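Local atomic coordinates of endo-beta-1,4-glucanase (cellulase B) (Bacillus halodurans, PDB entry 4V2X), a protein that probably hydrolyses xyloglucan and beta-1,3-1,4-glucans, combining a family 5 catalytic module with an Ig-like module and a CBM46 module. Residues H446-I451 with G461-E466; F320-F325 with G330-G335; F562-W565 with T569-Y572; V409-H414 with W473-N478. All coordinates share one frame; numbering follows the deposited sequence. Where two conformers were deposited one is given.

Contact 1. Residues H446-I451 with G461-E466; sequences HVLSAI and GMVTAE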
loop_
_atom_site.group_PDB
_atom_site.type_symbol
_atom_site.label_atom_id
_atom_site.label_comp_id
_atom_site.label_asym_id
_atom_site.label_seq_id
_atom_site.Cartn_x
_atom_site.Cartn_y
_atom_site.Cartn_z
ATOM N N HIS A 446 49.204 -39.803 21.954
ATOM C CA HIS A 446 50.401 -40.133 21.172
ATOM C C HIS A 446 50.341 -39.562 19.761
ATOM O O HIS A 446 51.374 -39.251 19.177
ATOM C CB HIS A 446 50.679 -41.646 21.141
ATOM C CG HIS A 446 49.609 -42.455 20.480
ATOM N ND1 HIS A 446 48.521 -42.949 21.166
ATOM C CD2 HIS A 446 49.463 -42.868 19.198
ATOM C CE1 HIS A 446 47.749 -43.625 20.337
ATOM N NE2 HIS A 446 48.298 -43.593 19.136
ATOM N N VAL A 447 49.130 -39.414 19.225
ATOM C CA VAL A 447 48.940 -38.785 17.914
ATOM C C VAL A 447 49.272 -37.297 17.991
ATOM O O VAL A 447 49.976 -36.765 17.137
ATOM C CB VAL A 447 47.494 -38.959 17.401
ATOM C CG1 VAL A 447 47.277 -38.171 16.110
ATOM C CG2 VAL A 447 47.169 -40.437 17.194
ATOM N N LEU A 448 48.760 -36.632 19.020
ATOM C CA LEU A 448 49.007 -35.209 19.213
ATOM C C LEU A 448 50.475 -34.948 19.534
ATOM O O LEU A 448 51.055 -33.984 19.046
ATOM C CB LEU A 448 48.095 -34.652 20.313
ATOM C CG LEU A 448 46.593 -34.768 20.022
ATOM C CD1 LEU A 448 45.772 -34.442 21.261
ATOM C CD2 LEU A 448 46.178 -33.872 18.867
ATOM N N SER A 449 51.068 -35.822 20.342
ATOM C CA SER A 449 52.495 -35.742 20.645
ATOM C C SER A 449 53.349 -35.900 19.382
ATOM O O SER A 449 54.314 -35.171 19.200
ATOM C CB SER A 449 52.880 -36.787 21.700
ATOM O OG SER A 449 54.261 -36.719 21.988
ATOM N N ALA A 450 52.982 -36.825 18.499
ATOM C CA ALA A 450 53.697 -36.981 17.226
ATOM C C ALA A 450 53.636 -35.714 16.371
ATOM O O ALA A 450 54.622 -35.337 15.734
ATOM C CB ALA A 450 53.162 -38.170 16.452
ATOM N N ILE A 451 52.482 -35.052 16.368
ATOM C CA ILE A 451 52.316 -33.817 15.611
ATOM C C ILE A 451 53.045 -32.653 16.272
ATOM O O ILE A 451 53.674 -31.849 15.587
ATOM C CB ILE A 451 50.819 -33.448 15.459
ATOM C CG1 ILE A 451 50.100 -34.497 14.611
ATOM C CG2 ILE A 451 50.661 -32.061 14.841
ATOM C CD1 ILE A 451 48.585 -34.416 14.664
ATOM N N GLY A 461 50.472 -28.872 13.071
ATOM C CA GLY A 461 49.993 -29.832 12.097
ATOM C C GLY A 461 48.491 -29.893 12.130
ATOM O O GLY A 461 47.841 -29.002 12.684
ATOM N N MET A 462 47.934 -30.956 11.559
ATOM C CA MET A 462 46.491 -31.069 11.384
ATOM C C MET A 462 45.998 -32.485 11.628
ATOM O O MET A 462 46.669 -33.443 11.255
ATOM C CB MET A 462 46.127 -30.658 9.963
ATOM C CG MET A 462 44.641 -30.478 9.718
ATOM S SD MET A 462 44.368 -29.905 8.036
ATOM C CE MET A 462 45.697 -28.711 7.899
ATOM N N VAL A 463 44.827 -32.599 12.254
ATOM C CA VAL A 463 44.096 -33.854 12.333
ATOM C C VAL A 463 42.860 -33.639 11.461
ATOM O O VAL A 463 42.087 -32.711 11.698
ATOM C CB VAL A 463 43.689 -34.209 13.772
ATOM C CG1 VAL A 463 42.747 -35.399 13.774
ATOM C CG2 VAL A 463 44.930 -34.500 14.609
ATOM N N THR A 464 42.702 -34.471 10.438
ATOM C CA THR A 464 41.598 -34.326 9.496
ATOM C C THR A 464 40.586 -35.436 9.705
ATOM O O THR A 464 40.938 -36.616 9.663
ATOM C CB THR A 464 42.095 -34.339 8.045
ATOM O OG1 THR A 464 42.994 -33.241 7.861
ATOM C CG2 THR A 464 40.921 -34.208 7.066
ATOM N N ALA A 465 39.339 -35.043 9.952
ATOM C CA ALA A 465 38.230 -35.985 10.055
ATOM C C ALA A 465 37.573 -36.147 8.706
ATOM O O ALA A 465 37.175 -35.160 8.074
ATOM C CB ALA A 465 37.208 -35.513 11.084
ATOM N N GLU A 466 37.451 -37.408 8.290
ATOM C CA GLU A 466 36.871 -37.782 7.001
ATOM C C GLU A 466 35.513 -38.420 7.241
ATOM O O GLU A 466 35.348 -39.199 8.184
ATOM C CB GLU A 466 37.779 -38.768 6.268
ATOM C CG GLU A 466 39.152 -38.205 5.932
ATOM C CD GLU A 466 40.106 -39.238 5.369
ATOM O OE1 GLU A 466 39.950 -40.438 5.672
ATOM O OE2 GLU A 466 41.027 -38.846 4.625
#
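Ile451 meets Gly461 and Val463 with two different branches. Its CG2 methyl stands against the bare backbone of Gly461, 3.6 Å from Gly461 CA. A side chain on that glycine would point straight at the methyl and collide with it, and its absence lets the helix come this close. The other branch runs along the strand. CG1 lies beside the backbone N of Ile451 (chi1 -65°) and carries CD1 to the CG2 methyl of Val463, 3.7 Å away. The two side chains cross at about a right angle. On the way Ile451 CD1 passes 4.0 Å from the carbonyl oxygen of Met462, a packing contact only.

Helix 445-452 here lies on strand 458-467 of the Ig-like module. Residues 446-451 and 461-466 run roughly antiparallel, their axes 9.1 Å apart at closest. Val463 is buried. Its CG2 also faces Leu448 CD2, one turn back along the helix, at a looser 4.5 Å. Replacing Ile451 by an alanine would probably open a gap over Gly461 and leave Val463 CG2 without its closest helix partner. Strand 473-480 adds to the same apolar patch, since Val477 touches Leu448, Ile451 and Val463. From the other neighbouring strand, Ala423 packs on Ile451 and Leu421 packs on Val463.

Contact 2. Residues F320-F325 with G330-G335; sequences FGLLGF and GVIQQG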
loop_
_atom_site.group_PDB
_atom_site.type_symbol
_atom_site.label_atom_id
_atom_site.label_comp_id
_atom_site.label_asym_id
_atom_site.label_seq_id
_atom_site.Cartn_x
_atom_site.Cartn_y
_atom_site.Cartn_z
ATOM N N PHE A 320 24.649 -13.200 -0.658
ATOM C CA PHE A 320 24.855 -13.640 0.718
ATOM C C PHE A 320 26.329 -13.696 1.047
ATOM O O PHE A 320 27.180 -13.743 0.157
ATOM C CB PHE A 320 24.171 -14.981 1.015
ATOM C CG PHE A 320 24.870 -16.178 0.432
ATOM C CD1 PHE A 320 24.688 -16.530 -0.899
ATOM C CD2 PHE A 320 25.687 -16.981 1.228
ATOM C CE1 PHE A 320 25.317 -17.641 -1.436
ATOM C CE2 PHE A 320 26.321 -18.091 0.692
ATOM C CZ PHE A 320 26.138 -18.425 -0.641
ATOM N N GLY A 321 26.602 -13.669 2.343
ATOM C CA GLY A 321 27.955 -13.729 2.874
ATOM C C GLY A 321 27.882 -13.372 4.348
ATOM O O GLY A 321 26.843 -13.539 4.983
ATOM N N LEU A 322 28.987 -12.880 4.890
ATOM C CA LEU A 322 28.996 -12.314 6.222
ATOM C C LEU A 322 29.393 -10.848 6.088
ATOM O O LEU A 322 30.347 -10.514 5.385
ATOM C CB LEU A 322 29.949 -13.093 7.127
ATOM C CG LEU A 322 29.412 -14.467 7.540
ATOM C CD1 LEU A 322 30.508 -15.287 8.195
ATOM C CD2 LEU A 322 28.209 -14.348 8.481
ATOM N N LEU A 323 28.625 -9.974 6.728
ATOM C CA LEU A 323 28.816 -8.524 6.597
ATOM C C LEU A 323 30.240 -8.086 6.919
ATOM O O LEU A 323 30.802 -7.219 6.239
ATOM C CB LEU A 323 27.836 -7.775 7.499
ATOM C CG LEU A 323 27.782 -6.256 7.298
ATOM C CD1 LEU A 323 27.309 -5.920 5.887
ATOM C CD2 LEU A 323 26.879 -5.604 8.329
ATOM N N GLY A 324 30.823 -8.695 7.946
ATOM C CA GLY A 324 32.185 -8.380 8.373
ATOM C C GLY A 324 33.274 -8.606 7.338
ATOM O O GLY A 324 34.368 -8.056 7.457
ATOM N N PHE A 325 32.985 -9.421 6.326
ATOM C CA PHE A 325 33.902 -9.605 5.194
ATOM C C PHE A 325 34.208 -8.286 4.476
ATOM O O PHE A 325 35.227 -8.181 3.779
ATOM C CB PHE A 325 33.322 -10.612 4.193
ATOM C CG PHE A 325 33.332 -12.058 4.656
ATOM C CD1 PHE A 325 33.813 -12.445 5.904
ATOM C CD2 PHE A 325 32.821 -13.040 3.815
ATOM C CE1 PHE A 325 33.802 -13.781 6.280
ATOM C CE2 PHE A 325 32.810 -14.376 4.189
ATOM C CZ PHE A 325 33.300 -14.742 5.427
ATOM N N GLY A 330 39.127 -12.669 7.495
ATOM C CA GLY A 330 39.725 -13.068 8.759
ATOM C C GLY A 330 39.065 -12.569 10.031
ATOM O O GLY A 330 39.477 -12.962 11.113
ATOM N N VAL A 331 38.046 -11.714 9.936
ATOM C CA VAL A 331 37.381 -11.218 11.160
ATOM C C VAL A 331 36.430 -12.235 11.810
ATOM O O VAL A 331 35.995 -12.033 12.953
ATOM C CB VAL A 331 36.635 -9.883 10.927
ATOM C CG1 VAL A 331 37.577 -8.837 10.340
ATOM C CG2 VAL A 331 35.426 -10.072 10.034
ATOM N N ILE A 332 36.125 -13.314 11.091
ATOM C CA ILE A 332 35.277 -14.402 11.577
ATOM C C ILE A 332 36.164 -15.637 11.755
ATOM O O ILE A 332 36.898 -16.021 10.841
ATOM C CB ILE A 332 34.152 -14.744 10.574
ATOM C CG1 ILE A 332 33.385 -13.485 10.126
ATOM C CG2 ILE A 332 33.205 -15.781 11.158
ATOM C CD1 ILE A 332 32.677 -12.755 11.246
ATOM N N GLN A 333 36.093 -16.259 12.927
ATOM C CA GLN A 333 36.922 -17.433 13.202
ATOM C C GLN A 333 36.612 -18.496 12.150
ATOM O O GLN A 333 35.448 -18.725 11.809
ATOM C CB GLN A 333 36.662 -17.957 14.614
ATOM C CG GLN A 333 37.771 -18.837 15.157
ATOM C CD GLN A 333 37.748 -20.255 14.616
ATOM O OE1 GLN A 333 36.694 -20.788 14.266
ATOM N NE2 GLN A 333 38.917 -20.887 14.583
ATOM N N GLN A 334 37.654 -19.131 11.626
ATOM C CA GLN A 334 37.507 -19.978 10.436
ATOM C C GLN A 334 36.496 -21.123 10.580
ATOM O O GLN A 334 35.674 -21.334 9.686
ATOM C CB GLN A 334 38.869 -20.537 10.021
ATOM C CG GLN A 334 38.858 -21.372 8.750
ATOM C CD GLN A 334 38.561 -20.578 7.491
ATOM O OE1 GLN A 334 38.308 -19.373 7.535
ATOM N NE2 GLN A 334 38.587 -21.264 6.351
ATOM N N GLY A 335 36.564 -21.873 11.678
ATOM C CA GLY A 335 35.619 -22.961 11.909
ATOM C C GLY A 335 34.189 -22.470 12.005
ATOM O O GLY A 335 33.262 -23.076 11.462
#
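Ile332 packs against Leu322 and Phe325 across the turn, and its atoms can be followed outward. CB sits a little back, 4.4 Å from Phe325 CE1. From it the CG2 branch reaches Leu322 CD1 at 4.0 Å. CG1 lies beside the backbone N (chi1 -50°) and serves two partners. It is 3.9 Å from Leu322 CD1 and also 3.9 Å from Phe325 CE1, which it approaches obliquely. At the tip, Ile332 CD1 folds back to its own neighbour, 4.0 Å from Val331 CG2. The Phe325 ring is itself backed by Leu322, whose CB sits over the centre of one face.

The segments run from the end of strand 315-320, the seventh of the catalytic (beta/alpha)8 barrel, through the loop after it and into the start of helix 334-350. Val331 closes the other end of the contact. Its CG2 lies 3.4 Å from the carbonyl oxygen of Gly324, and a side chain on that glycine would be tight against this methyl. Phe279, from helix 277-281, packs on both Leu322 and Ile332.

The helix start is capped by Gln333 at the N-cap position. Its OE1 accepts from Gly335 N at 2.8 Å, a weak bond bent to 118°, and also from Glu336 N.

Contact 3. Residues F562-W565 with T569-Y572; sequences FHFW and TVNY
Phe562 and Val570 face each other as an antiparallel hydrogen-bonded pair. Phe562 N donates to Val570 O at 2.8 Å, nearly straight at 174°. The return bond, from Val570 N to Phe562 O, is 3.0 Å. Phe562 O also takes a CA-H contact from Thr569, 3.3 Å from Thr569 CA. The next pair, His563 with Thr569, is non-hydrogen-bonded.

Side chains pack along both strands. The Phe562 ring keeps its edge to Val570 O, which lies in the ring plane 3.7 Å from CD1. Further out along that edge, Phe562 CE1 meets Tyr572 CB at 4.0 Å. These two side chains lie side by side and point the same way. Phe564 crosses Val570 obliquely, with Phe564 CE1 4.0 Å from Val570 CG2. His563 and Thr569 run alongside each other on the opposite face from Phe562 and Val570, but ND1 and OG1 are only near neighbours.

A second shell fixes the polar ends. His563 NE2 is hydrogen-bonded to Glu510 OE2, which would hold the turn of the imidazole. Tyr572 OH is hydrogen-bonded to Gln486 O.

Strands 556-564 and 569-577 form a beta hairpin in the antiparallel sheet of the CBM46 module. Strand 506-513 flanks the first of them, and its Leu506 packs on both Phe562 and Phe564. From strand 484-491, Leu485 touches Phe562, Val570 and Tyr572. Just past the first strand, Trp565 reaches Arg288 and Gln333 of the catalytic module.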
loop_
_atom_site.group_PDB
_atom_site.type_symbol
_atom_site.label_atom_id
_atom_site.label_comp_id
_atom_site.label_asym_id
_atom_site.label_seq_id
_atom_site.Cartn_x
_atom_site.Cartn_y
_atom_site.Cartn_z
ATOM N N PHE A 562 41.443 -9.209 26.733
ATOM C CA PHE A 562 41.660 -9.914 25.491
ATOM C C PHE A 562 41.364 -11.381 25.709
ATOM O O PHE A 562 41.931 -12.002 26.604
ATOM C CB PHE A 562 43.093 -9.711 25.013
ATOM C CG PHE A 562 43.403 -8.291 24.659
ATOM C CD1 PHE A 562 43.842 -7.403 25.623
ATOM C CD2 PHE A 562 43.235 -7.839 23.357
ATOM C CE1 PHE A 562 44.115 -6.084 25.295
ATOM C CE2 PHE A 562 43.509 -6.530 23.021
ATOM C CZ PHE A 562 43.953 -5.649 23.991
ATOM N N HIS A 563 40.452 -11.898 24.891
ATOM C CA HIS A 563 40.012 -13.286 24.936
ATOM C C HIS A 563 40.619 -14.031 23.765
ATOM O O HIS A 563 40.427 -13.641 22.619
ATOM C CB HIS A 563 38.489 -13.336 24.830
ATOM C CG HIS A 563 37.781 -12.632 25.945
ATOM N ND1 HIS A 563 37.354 -13.282 27.082
ATOM C CD2 HIS A 563 37.429 -11.334 26.102
ATOM C CE1 HIS A 563 36.768 -12.417 27.890
ATOM N NE2 HIS A 563 36.794 -11.230 27.317
ATOM N N PHE A 564 41.348 -15.105 24.056
ATOM C CA PHE A 564 41.988 -15.917 23.021
ATOM C C PHE A 564 41.288 -17.261 22.879
ATOM O O PHE A 564 40.668 -17.754 23.818
ATOM C CB PHE A 564 43.475 -16.109 23.336
ATOM C CG PHE A 564 44.240 -14.821 23.392
ATOM C CD1 PHE A 564 44.273 -14.068 24.560
ATOM C CD2 PHE A 564 44.898 -14.342 22.267
ATOM C CE1 PHE A 564 44.964 -12.868 24.612
ATOM C CE2 PHE A 564 45.587 -13.144 22.311
ATOM C CZ PHE A 564 45.622 -12.408 23.485
ATOM N N TRP A 565 41.395 -17.848 21.693
ATOM C CA TRP A 565 40.690 -19.092 21.380
ATOM C C TRP A 565 41.153 -20.301 22.200
ATOM O O TRP A 565 40.433 -21.295 22.304
ATOM C CB TRP A 565 40.783 -19.383 19.883
ATOM C CG TRP A 565 39.849 -18.516 19.105
ATOM C CD1 TRP A 565 40.175 -17.477 18.298
ATOM C CD2 TRP A 565 38.424 -18.593 19.110
ATOM N NE1 TRP A 565 39.040 -16.904 17.781
ATOM C CE2 TRP A 565 37.949 -17.568 18.271
ATOM C CE3 TRP A 565 37.498 -19.428 19.746
ATOM C CZ2 TRP A 565 36.586 -17.367 18.034
ATOM C CZ3 TRP A 565 36.146 -19.226 19.512
ATOM C CH2 TRP A 565 35.704 -18.201 18.664
ATOM N N THR A 569 42.988 -15.574 28.827
ATOM C CA THR A 569 42.417 -14.245 28.990
ATOM C C THR A 569 43.527 -13.367 29.536
ATOM O O THR A 569 44.212 -13.760 30.476
ATOM C CB THR A 569 41.243 -14.293 29.986
ATOM O OG1 THR A 569 40.201 -15.110 29.439
ATOM C CG2 THR A 569 40.708 -12.904 30.283
ATOM N N VAL A 570 43.726 -12.196 28.940
ATOM C CA VAL A 570 44.743 -11.266 29.418
ATOM C C VAL A 570 44.108 -9.898 29.605
ATOM O O VAL A 570 43.495 -9.380 28.679
ATOM C CB VAL A 570 45.919 -11.150 28.420
ATOM C CG1 VAL A 570 46.930 -10.110 28.889
ATOM C CG2 VAL A 570 46.592 -12.499 28.227
ATOM N N ASN A 571 44.257 -9.330 30.801
ATOM C CA ASN A 571 43.818 -7.960 31.068
ATOM C C ASN A 571 44.913 -6.961 30.767
ATOM O O ASN A 571 46.091 -7.297 30.784
ATOM C CB ASN A 571 43.375 -7.803 32.519
ATOM C CG ASN A 571 42.169 -8.660 32.855
ATOM O OD1 ASN A 571 42.164 -9.373 33.858
ATOM N ND2 ASN A 571 41.153 -8.604 32.019
ATOM N N TYR A 572 44.508 -5.725 30.503
ATOM C CA TYR A 572 45.438 -4.651 30.172
ATOM C C TYR A 572 44.749 -3.347 30.520
ATOM O O TYR A 572 43.529 -3.241 30.419
ATOM C CB TYR A 572 45.787 -4.707 28.687
ATOM C CG TYR A 572 46.964 -3.865 28.241
ATOM C CD1 TYR A 572 48.267 -4.356 28.307
ATOM C CD2 TYR A 572 46.772 -2.597 27.695
ATOM C CE1 TYR A 572 49.341 -3.598 27.868
ATOM C CE2 TYR A 572 47.842 -1.832 27.258
ATOM C CZ TYR A 572 49.123 -2.334 27.352
ATOM O OH TYR A 572 50.185 -1.585 26.912
#

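Contact 4. Residues V409-H414 with W473-N478; sequences VSLQLH and WHFRVN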
loop_
_atom_site.group_PDB
_atom_site.type_symbol
_atom_site.label_atom_id
_atom_site.label_comp_id
_atom_site.label_asym_id
_atom_site.label_seq_id
_atom_site.Cartn_x
_atom_site.Cartn_y
_atom_site.Cartn_z
ATOM N N VAL A 409 36.670 -33.930 21.361
ATOM C CA VAL A 409 35.900 -32.851 20.759
ATOM C C VAL A 409 34.536 -33.375 20.328
ATOM O O VAL A 409 34.400 -34.544 19.947
ATOM C CB VAL A 409 36.627 -32.218 19.544
ATOM C CG1 VAL A 409 37.849 -31.431 20.000
ATOM C CG2 VAL A 409 37.037 -33.268 18.518
ATOM N N SER A 410 33.535 -32.505 20.398
ATOM C CA SER A 410 32.183 -32.831 19.964
ATOM C C SER A 410 32.035 -32.555 18.478
ATOM O O SER A 410 32.363 -31.467 18.014
ATOM C CB SER A 410 31.154 -32.011 20.740
ATOM O OG SER A 410 31.090 -32.449 22.087
ATOM N N LEU A 411 31.543 -33.557 17.753
ATOM C CA LEU A 411 31.199 -33.430 16.359
ATOM C C LEU A 411 29.706 -33.211 16.238
ATOM O O LEU A 411 28.932 -33.622 17.097
ATOM C CB LEU A 411 31.541 -34.717 15.598
ATOM C CG LEU A 411 32.974 -35.242 15.644
ATOM C CD1 LEU A 411 33.073 -36.507 14.798
ATOM C CD2 LEU A 411 33.969 -34.185 15.181
ATOM N N GLN A 412 29.310 -32.544 15.165
ATOM C CA GLN A 412 27.918 -32.491 14.761
ATOM C C GLN A 412 27.856 -33.230 13.426
ATOM O O GLN A 412 28.207 -32.673 12.380
ATOM C CB GLN A 412 27.445 -31.042 14.655
ATOM C CG GLN A 412 27.337 -30.322 16.000
ATOM C CD GLN A 412 28.670 -29.845 16.556
ATOM O OE1 GLN A 412 29.445 -29.176 15.869
ATOM N NE2 GLN A 412 28.935 -30.170 17.821
ATOM N N LEU A 413 27.444 -34.494 13.473
ATOM C CA LEU A 413 27.546 -35.373 12.311
ATOM C C LEU A 413 26.610 -35.002 11.165
ATOM O O LEU A 413 26.925 -35.276 10.002
ATOM C CB LEU A 413 27.350 -36.839 12.724
ATOM C CG LEU A 413 28.512 -37.431 13.531
ATOM C CD1 LEU A 413 28.142 -38.802 14.077
ATOM C CD2 LEU A 413 29.792 -37.501 12.705
ATOM N N HIS A 414 25.475 -34.375 11.476
ATOM C CA HIS A 414 24.537 -33.916 10.446
ATOM C C HIS A 414 24.133 -35.062 9.512
ATOM O O HIS A 414 23.986 -34.874 8.300
ATOM C CB HIS A 414 25.127 -32.745 9.632
ATOM C CG HIS A 414 25.265 -31.469 10.402
ATOM N ND1 HIS A 414 26.218 -30.519 10.103
ATOM C CD2 HIS A 414 24.565 -30.983 11.456
ATOM C CE1 HIS A 414 26.102 -29.505 10.942
ATOM N NE2 HIS A 414 25.110 -29.764 11.775
ATOM N N TRP A 473 36.569 -32.263 7.813
ATOM C CA TRP A 473 36.747 -31.232 8.839
ATOM C C TRP A 473 38.197 -31.249 9.323
ATOM O O TRP A 473 38.744 -32.310 9.637
ATOM C CB TRP A 473 35.790 -31.455 10.011
ATOM C CG TRP A 473 35.833 -30.360 11.038
ATOM C CD1 TRP A 473 36.525 -30.367 12.212
ATOM C CD2 TRP A 473 35.162 -29.092 10.972
ATOM N NE1 TRP A 473 36.333 -29.185 12.885
ATOM C CE2 TRP A 473 35.492 -28.388 12.151
ATOM C CE3 TRP A 473 34.312 -28.485 10.035
ATOM C CZ2 TRP A 473 35.008 -27.105 12.415
ATOM C CZ3 TRP A 473 33.828 -27.209 10.299
ATOM C CH2 TRP A 473 34.177 -26.534 11.485
ATOM N N HIS A 474 38.813 -30.075 9.393
ATOM C CA HIS A 474 40.238 -29.973 9.701
ATOM C C HIS A 474 40.476 -29.351 11.063
ATOM O O HIS A 474 40.073 -28.220 11.294
ATOM C CB HIS A 474 40.922 -29.116 8.642
ATOM C CG HIS A 474 40.596 -29.525 7.246
ATOM N ND1 HIS A 474 41.220 -30.580 6.618
ATOM C CD2 HIS A 474 39.708 -29.028 6.356
ATOM C CE1 HIS A 474 40.736 -30.710 5.398
ATOM N NE2 HIS A 474 39.811 -29.786 5.215
ATOM N N PHE A 475 41.112 -30.100 11.962
ATOM C CA PHE A 475 41.521 -29.583 13.261
ATOM C C PHE A 475 42.972 -29.137 13.210
ATOM O O PHE A 475 43.876 -29.964 13.036
ATOM C CB PHE A 475 41.405 -30.652 14.352
ATOM C CG PHE A 475 40.010 -31.150 14.586
ATOM C CD1 PHE A 475 39.121 -30.428 15.379
ATOM C CD2 PHE A 475 39.597 -32.365 14.059
ATOM C CE1 PHE A 475 37.838 -30.893 15.602
ATOM C CE2 PHE A 475 38.320 -32.836 14.284
ATOM C CZ PHE A 475 37.437 -32.094 15.054
ATOM N N ARG A 476 43.194 -27.840 13.386
ATOM C CA ARG A 476 44.547 -27.306 13.458
ATOM C C ARG A 476 45.079 -27.599 14.851
ATOM O O ARG A 476 44.439 -27.252 15.853
ATOM C CB ARG A 476 44.549 -25.804 13.181
ATOM C CG ARG A 476 44.056 -25.454 11.786
ATOM C CD ARG A 476 43.829 -23.960 11.624
ATOM N NE ARG A 476 45.091 -23.236 11.595
ATOM C CZ ARG A 476 45.881 -23.168 10.530
ATOM N NH1 ARG A 476 45.529 -23.779 9.412
ATOM N NH2 ARG A 476 47.021 -22.494 10.586
ATOM N N VAL A 477 46.233 -28.264 14.925
ATOM C CA VAL A 477 46.831 -28.614 16.205
ATOM C C VAL A 477 47.848 -27.529 16.550
ATOM O O VAL A 477 48.845 -27.366 15.848
ATOM C CB VAL A 477 47.493 -30.008 16.172
ATOM C CG1 VAL A 477 48.190 -30.306 17.495
ATOM C CG2 VAL A 477 46.456 -31.076 15.848
ATOM N N ASN A 478 47.560 -26.785 17.618
ATOM C CA ASN A 478 48.288 -25.570 17.972
ATOM C C ASN A 478 48.930 -25.670 19.339
ATOM O O ASN A 478 48.266 -26.027 20.309
ATOM C CB ASN A 478 47.332 -24.373 17.988
ATOM C CG ASN A 478 46.638 -24.160 16.656
ATOM O OD1 ASN A 478 47.198 -24.442 15.600
ATOM N ND2 ASN A 478 45.398 -23.670 16.701
#
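Phe475 and Val409 come at each other from opposite directions. The phenyl ring points out of its strand, and Val409 CG2 is aimed back at its far end. That methyl is 3.7 Å from Phe475 CZ and 3.8 Å from Phe475 CE1, set obliquely to the ring. CG1 of Val409 lies beside the backbone N (chi1 -70°), which leaves CG2 between the backbone N and the carbonyl carbon, facing the ring. Leu411 meets the same ring differently. Its side chain crosses Phe475 at about a right angle, and CD2 stands at the ring edge near its plane, 4.1 Å from CZ. Trp473, two residues earlier on the strand of Phe475, puts its CD1 3.4 Å above one face of the phenyl ring, offset toward the rim.

The strands do not pair. Their nearest CA atoms are nearly 10 Å apart, and they belong to two sheets packed face to face in the beta sandwich of the Ig-like module. Leu441 touches all three side chains, and Ile396 packs on Phe475. Leu411 also lies near Phe467, a calcium-binding residue in a structure of this protein, though that calcium is not bound to this chain here.

All three touching residues are buried and their meeting atoms are all carbon. The join therefore rests on shape and dispersion. The nearby indole nitrogen, Trp473 NE1, is satisfied by Ser393 O and brings no unmet polar group into this core.

In the fold
From the N terminus, contact 2 comes first. It closes a short loop after the seventh barrel strand and leads into helix 334-350. Contact 4 then joins segments 59 residues apart, tying the two sheets of the Ig-like module. Contact 1 is nested inside that long loop and sets a helix on strand 458-467. Contacts 1 and 4 meet directly, because strands 458-467 and 473-480 are sheet neighbours. Contact 3 follows last, in a hairpin of the CBM46 module, and no contacts cross. Contact 2 sits at the module junctions: Gln333 packs on Trp565 of contact 3, and Gly335 on Trp473 of contact 4.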